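Local coordinates for protein fructosyl amine: oxygen oxidoreductase (Aspergillus fumigatus, PDB 3DJE) that oxidatively deglycates fructosyl amino acids (Amadori products), using a bound FAD cofactor and molecular oxygen, at residues 3-15 / 25-37. Sequence-based numbering, arbitrary orientation. Where two conformers were deposited one is given.
Sequences VTKSSSLLIVGAG and LARRGYTNVTVLD. With FAD (flavin-adenine dinucleotide), chain C.
Lys5 lays its side chain across one face of the Tyr30 ring, with CD over the centre, 4.0 Å from the ring centroid. A bend at chi2 (-68°) lets the chain turn over the ring, and its NZ donates a hydrogen bond to Arg28 O at 2.9 Å while making an off-centre cation-pi contact. Val3 CG1 and Thr4 O meet the ring edge near its plane, and Tyr30 OH is hydrogen-bonded to Glu382 of helix 373-382. Beside this corner, Asn32 directs ND2 to Ser6 O (3.1 Å), the acceptor lying in its amide plane, and a water donates to Lys5 O and Ser7 O and accepts from Asn32 N. Further along, strands 9-12 and 33-37 run parallel, bonded alternately from Leu9 N to Asn32 O through to Gly13 N to Leu36 O. On the face toward helix 16-27, Leu9 CD1 packs against Leu25 CD2 (3.7 Å) and Ile11 CD1 touches Val33 and Val35; Leu10 and Leu36 meet on the other face. This is the first beta-alpha-beta unit of a Rossmann-type dinucleotide fold. At the carboxyl ends of the two strands Asp37 OD2 accepts Ala14 N (2.7 Å) with its anti lone pair and also a hydrogen bond from the FAD ribose hydroxyl O3B, while OD1 takes O2B (2.7 Å) and Tyr39 N. Gripped by two backbone amides and both ribose hydroxyls, this carboxylate probably stays ionised and fixes the adenosine ribose against the glycine-rich turn.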
loop_
_atom_site.group_PDB
_atom_site.type_symbol
_atom_site.label_atom_id
_atom_site.label_comp_id
_atom_site.label_asym_id
_atom_site.label_seq_id
_atom_site.Cartn_x
_atom_site.Cartn_y
_atom_site.Cartn_z
ATOM N N VAL A 3 -29.718 9.194 -1.164
ATOM C CA VAL A 3 -28.814 9.799 -2.138
ATOM C C VAL A 3 -29.457 9.669 -3.528
ATOM O O VAL A 3 -30.152 8.689 -3.798
ATOM C CB VAL A 3 -27.417 9.095 -2.073
ATOM C CG1 VAL A 3 -26.455 9.643 -3.098
ATOM C CG2 VAL A 3 -26.813 9.239 -0.674
ATOM N N THR A 4 -29.284 10.672 -4.387
ATOM C CA THR A 4 -29.574 10.495 -5.808
ATOM C C THR A 4 -28.229 10.404 -6.512
ATOM O O THR A 4 -27.185 10.621 -5.891
ATOM C CB THR A 4 -30.409 11.646 -6.439
ATOM O OG1 THR A 4 -29.601 12.816 -6.594
ATOM C CG2 THR A 4 -31.638 11.990 -5.591
ATOM N N LYS A 5 -28.251 10.112 -7.806
ATOM C CA LYS A 5 -26.997 10.035 -8.562
ATOM C C LYS A 5 -26.301 11.395 -8.670
ATOM O O LYS A 5 -25.111 11.452 -8.949
ATOM C CB LYS A 5 -27.220 9.434 -9.954
ATOM C CG LYS A 5 -27.727 7.997 -9.932
ATOM C CD LYS A 5 -26.679 7.018 -9.404
ATOM C CE LYS A 5 -27.156 5.602 -9.589
ATOM N NZ LYS A 5 -26.320 4.668 -8.842
ATOM N N SER A 6 -27.045 12.484 -8.466
ATOM C CA SER A 6 -26.463 13.820 -8.556
ATOM C C SER A 6 -26.200 14.449 -7.174
ATOM O O SER A 6 -25.812 15.614 -7.089
ATOM C CB SER A 6 -27.343 14.729 -9.411
ATOM O OG SER A 6 -28.598 14.904 -8.792
ATOM N N SER A 7 -26.402 13.675 -6.115
ATOM C CA SER A 7 -26.052 14.138 -4.763
ATOM C C SER A 7 -24.580 14.507 -4.680
ATOM O O SER A 7 -23.734 13.819 -5.238
ATOM C CB SER A 7 -26.320 13.062 -3.714
ATOM O OG SER A 7 -27.701 12.838 -3.527
ATOM N N SER A 8 -24.275 15.579 -3.954
ATOM C CA SER A 8 -22.881 15.972 -3.731
ATOM C C SER A 8 -22.156 14.943 -2.859
ATOM O O SER A 8 -22.528 14.726 -1.699
ATOM C CB SER A 8 -22.800 17.363 -3.095
ATOM O OG SER A 8 -21.452 17.683 -2.778
ATOM N N LEU A 9 -21.136 14.311 -3.438
ATOM C CA LEU A 9 -20.305 13.332 -2.728
ATOM C C LEU A 9 -18.887 13.868 -2.667
ATOM O O LEU A 9 -18.380 14.405 -3.655
ATOM C CB LEU A 9 -20.316 11.969 -3.431
ATOM C CG LEU A 9 -21.691 11.370 -3.732
ATOM C CD1 LEU A 9 -21.493 10.029 -4.442
ATOM C CD2 LEU A 9 -22.445 11.154 -2.435
ATOM N N LEU A 10 -18.257 13.725 -1.509
ATOM C CA LEU A 10 -16.925 14.276 -1.288
ATOM C C LEU A 10 -15.987 13.169 -0.878
ATOM O O LEU A 10 -16.323 12.383 0.012
ATOM C CB LEU A 10 -16.982 15.315 -0.177
ATOM C CG LEU A 10 -15.702 16.107 0.084
ATOM C CD1 LEU A 10 -15.312 16.942 -1.135
ATOM C CD2 LEU A 10 -15.913 17.012 1.288
ATOM N N ILE A 11 -14.830 13.081 -1.540
ATOM C CA ILE A 11 -13.816 12.102 -1.148
ATOM C C ILE A 11 -12.602 12.842 -0.626
ATOM O O ILE A 11 -12.052 13.705 -1.332
ATOM C CB ILE A 11 -13.388 11.200 -2.320
ATOM C CG1 ILE A 11 -14.596 10.430 -2.854
ATOM C CG2 ILE A 11 -12.254 10.246 -1.897
ATOM C CD1 ILE A 11 -14.323 9.750 -4.167
ATOM N N VAL A 12 -12.204 12.533 0.608
ATOM C CA VAL A 12 -10.988 13.115 1.199
ATOM C C VAL A 12 -9.817 12.174 0.939
ATOM O O VAL A 12 -9.728 11.091 1.539
ATOM C CB VAL A 12 -11.149 13.397 2.719
ATOM C CG1 VAL A 12 -9.815 13.955 3.344
ATOM C CG2 VAL A 12 -12.293 14.366 2.970
ATOM N N GLY A 13 -8.951 12.590 0.017
ATOM C CA GLY A 13 -7.791 11.816 -0.407
ATOM C C GLY A 13 -7.940 11.254 -1.812
ATOM O O GLY A 13 -8.879 10.503 -2.092
ATOM N N ALA A 14 -7.003 11.602 -2.698
ATOM C CA ALA A 14 -6.957 11.073 -4.066
ATOM C C ALA A 14 -5.846 10.026 -4.241
ATOM O O ALA A 14 -5.206 9.948 -5.292
ATOM C CB ALA A 14 -6.777 12.229 -5.070
ATOM N N GLY A 15 -5.625 9.231 -3.198
ATOM C CA GLY A 15 -4.640 8.163 -3.247
ATOM C C GLY A 15 -5.240 6.911 -3.832
ATOM O O GLY A 15 -6.183 6.962 -4.638
ATOM N N LEU A 25 -17.604 5.194 -8.216
ATOM C CA LEU A 25 -18.787 6.060 -8.141
ATOM C C LEU A 25 -19.182 6.488 -9.551
ATOM O O LEU A 25 -20.372 6.430 -9.912
ATOM C CB LEU A 25 -18.526 7.301 -7.282
ATOM C CG LEU A 25 -18.541 7.074 -5.772
ATOM C CD1 LEU A 25 -17.949 8.290 -5.054
ATOM C CD2 LEU A 25 -19.934 6.765 -5.203
ATOM N N ALA A 26 -18.194 6.928 -10.337
ATOM C CA ALA A 26 -18.434 7.393 -11.704
ATOM C C ALA A 26 -19.009 6.259 -12.549
ATOM O O ALA A 26 -19.984 6.460 -13.287
ATOM C CB ALA A 26 -17.150 7.921 -12.336
ATOM N N ARG A 27 -18.438 5.063 -12.422
ATOM C CA ARG A 27 -18.961 3.907 -13.194
ATOM C C ARG A 27 -20.386 3.547 -12.819
ATOM O O ARG A 27 -21.145 3.037 -13.655
ATOM C CB ARG A 27 -18.057 2.682 -13.049
ATOM C CG ARG A 27 -16.734 2.855 -13.748
ATOM C CD ARG A 27 -15.910 1.588 -13.564
ATOM N NE ARG A 27 -14.721 1.597 -14.399
ATOM C CZ ARG A 27 -13.835 0.600 -14.439
ATOM N NH1 ARG A 27 -14.020 -0.480 -13.684
ATOM N NH2 ARG A 27 -12.777 0.682 -15.237
ATOM N N ARG A 28 -20.748 3.814 -11.571
ATOM C CA ARG A 28 -22.061 3.452 -11.065
ATOM C C ARG A 28 -23.092 4.568 -11.255
ATOM O O ARG A 28 -24.229 4.453 -10.794
ATOM C CB ARG A 28 -21.958 2.929 -9.629
ATOM C CG ARG A 28 -21.254 1.565 -9.619
ATOM C CD ARG A 28 -20.711 1.149 -8.264
ATOM N NE ARG A 28 -21.755 0.866 -7.288
ATOM C CZ ARG A 28 -21.598 0.060 -6.240
ATOM N NH1 ARG A 28 -20.451 -0.573 -6.043
ATOM N NH2 ARG A 28 -22.594 -0.123 -5.397
ATOM N N GLY A 29 -22.684 5.615 -11.967
ATOM C CA GLY A 29 -23.619 6.634 -12.446
ATOM C C GLY A 29 -23.639 7.938 -11.688
ATOM O O GLY A 29 -24.373 8.856 -12.074
ATOM N N TYR A 30 -22.855 8.042 -10.615
ATOM C CA TYR A 30 -22.845 9.291 -9.835
ATOM C C TYR A 30 -22.178 10.414 -10.609
ATOM O O TYR A 30 -21.135 10.201 -11.232
ATOM C CB TYR A 30 -22.193 9.075 -8.477
ATOM C CG TYR A 30 -22.994 8.167 -7.572
ATOM C CD1 TYR A 30 -23.986 8.695 -6.732
ATOM C CD2 TYR A 30 -22.786 6.790 -7.559
ATOM C CE1 TYR A 30 -24.721 7.877 -5.888
ATOM C CE2 TYR A 30 -23.520 5.955 -6.705
ATOM C CZ TYR A 30 -24.496 6.507 -5.875
ATOM O OH TYR A 30 -25.246 5.688 -5.046
ATOM N N THR A 31 -22.767 11.612 -10.557
ATOM C CA THR A 31 -22.334 12.695 -11.442
ATOM C C THR A 31 -21.895 13.968 -10.722
ATOM O O THR A 31 -21.601 14.971 -11.384
ATOM C CB THR A 31 -23.460 13.103 -12.397
ATOM O OG1 THR A 31 -24.575 13.541 -11.621
ATOM C CG2 THR A 31 -23.891 11.940 -13.259
ATOM N N ASN A 32 -21.842 13.931 -9.391
ATOM C CA ASN A 32 -21.477 15.107 -8.610
ATOM C C ASN A 32 -20.463 14.773 -7.512
ATOM O O ASN A 32 -20.696 15.033 -6.324
ATOM C CB ASN A 32 -22.745 15.771 -8.048
ATOM C CG ASN A 32 -22.478 17.143 -7.432
ATOM O OD1 ASN A 32 -21.406 17.732 -7.619
ATOM N ND2 ASN A 32 -23.457 17.656 -6.686
ATOM N N VAL A 33 -19.324 14.227 -7.935
ATOM C CA VAL A 33 -18.292 13.741 -7.000
ATOM C C VAL A 33 -17.111 14.695 -7.041
ATOM O O VAL A 33 -16.653 15.076 -8.125
ATOM C CB VAL A 33 -17.804 12.330 -7.422
ATOM C CG1 VAL A 33 -16.731 11.806 -6.454
ATOM C CG2 VAL A 33 -18.987 11.353 -7.526
ATOM N N THR A 34 -16.625 15.079 -5.857
ATOM C CA THR A 34 -15.436 15.919 -5.754
ATOM C C THR A 34 -14.393 15.202 -4.911
ATOM O O THR A 34 -14.719 14.634 -3.865
ATOM C CB THR A 34 -15.767 17.286 -5.113
ATOM O OG1 THR A 34 -16.753 17.957 -5.910
ATOM C CG2 THR A 34 -14.535 18.176 -5.048
ATOM N N VAL A 35 -13.147 15.226 -5.370
ATOM C CA VAL A 35 -12.044 14.625 -4.618
ATOM C C VAL A 35 -11.046 15.713 -4.242
ATOM O O VAL A 35 -10.638 16.507 -5.107
ATOM C CB VAL A 35 -11.316 13.518 -5.435
ATOM C CG1 VAL A 35 -10.264 12.802 -4.561
ATOM C CG2 VAL A 35 -12.309 12.487 -5.986
ATOM N N LEU A 36 -10.632 15.705 -2.972
ATOM C CA LEU A 36 -9.683 16.697 -2.433
ATOM C C LEU A 36 -8.369 16.049 -2.026
ATOM O O LEU A 36 -8.363 15.062 -1.295
ATOM C CB LEU A 36 -10.278 17.366 -1.179
ATOM C CG LEU A 36 -11.620 18.087 -1.322
ATOM C CD1 LEU A 36 -12.117 18.508 0.065
ATOM C CD2 LEU A 36 -11.504 19.287 -2.249
ATOM N N ASP A 37 -7.256 16.629 -2.453
ATOM C CA ASP A 37 -5.934 16.112 -2.041
ATOM C C ASP A 37 -4.915 17.263 -2.041
ATOM O O ASP A 37 -4.931 18.071 -2.953
ATOM C CB ASP A 37 -5.509 15.008 -3.019
ATOM C CG ASP A 37 -4.401 14.116 -2.478
ATOM O OD1 ASP A 37 -3.266 14.608 -2.288
ATOM O OD2 ASP A 37 -4.659 12.916 -2.245
HETATM P PA FAD C . -2.641 6.491 -0.055
HETATM O O1A FAD C . -2.586 5.926 -1.408
HETATM O O2A FAD C . -1.355 6.783 0.651
HETATM O O5B FAD C . -3.533 7.788 -0.202
HETATM C C5B FAD C . -3.745 8.713 0.869
HETATM C C4B FAD C . -4.086 10.063 0.225
HETATM O O4B FAD C . -4.509 10.872 1.339
HETATM C C3B FAD C . -2.780 10.685 -0.322
HETATM O O3B FAD C . -2.877 10.934 -1.734
HETATM C C2B FAD C . -2.688 11.990 0.487
HETATM O O2B FAD C . -2.200 13.110 -0.315
HETATM C C1B FAD C . -4.151 12.171 0.981
HETATM N N9A FAD C . -4.145 13.191 2.074
HETATM C C8A FAD C . -3.253 13.348 3.074
HETATM N N7A FAD C . -3.597 14.431 3.801
HETATM C C5A FAD C . -4.705 14.954 3.254
HETATM C C6A FAD C . -5.501 16.066 3.549
HETATM N N6A FAD C . -5.182 16.875 4.587
HETATM N N1A FAD C . -6.576 16.317 2.777
HETATM C C2A FAD C . -6.892 15.529 1.742
HETATM N N3A FAD C . -6.151 14.461 1.430
HETATM C C4A FAD C . -5.058 14.162 2.172
HETATM N N1 FAD C . 0.487 -2.939 -1.399
HETATM C C2 FAD C . 0.334 -3.986 -2.306
HETATM O O2 FAD C . -0.779 -4.427 -2.599
HETATM N N3 FAD C . 1.472 -4.547 -2.887
HETATM C C4 FAD C . 2.752 -4.098 -2.576
HETATM O O4 FAD C . 3.738 -4.617 -3.114
HETATM C C4X FAD C . 2.892 -3.056 -1.647
HETATM N N5 FAD C . 4.159 -2.593 -1.300
HETATM C C5X FAD C . 4.278 -1.448 -0.517
HETATM C C6 FAD C . 5.538 -0.880 -0.356
HETATM C C7 FAD C . 5.688 0.289 0.380
HETATM C C7M FAD C . 7.105 0.857 0.543
HETATM C C8 FAD C . 4.574 0.914 0.938
HETATM C C8M FAD C . 4.736 2.256 1.690
HETATM C C9 FAD C . 3.305 0.346 0.758
HETATM C C9A FAD C . 3.148 -0.833 0.018
HETATM N N10 FAD C . 1.888 -1.434 -0.169
HETATM C C10 FAD C . 1.757 -2.489 -1.072
HETATM C "C1'" FAD C . 0.710 -0.947 0.562
HETATM C "C2'" FAD C . -0.078 0.030 -0.311
HETATM O "O2'" FAD C . 0.833 0.916 -1.000
HETATM C "C3'" FAD C . -1.036 0.828 0.569
HETATM O "O3'" FAD C . -1.736 -0.078 1.446
HETATM C "C4'" FAD C . -2.086 1.582 -0.254
HETATM O "O4'" FAD C . -1.501 2.261 -1.364
HETATM C "C5'" FAD C . -2.779 2.607 0.652
HETATM O "O5'" FAD C . -3.808 3.285 -0.087
HETATM P P FAD C . -4.643 4.470 0.600
HETATM O O1P FAD C . -5.206 3.979 1.893
HETATM O O2P FAD C . -5.532 4.995 -0.455
HETATM O O3P FAD C . -3.550 5.601 0.934
HETATM O O HOH W 1 -22.972 12.237 -7.339
HETATM O O HOH W 2 -19.149 17.077 -4.900
#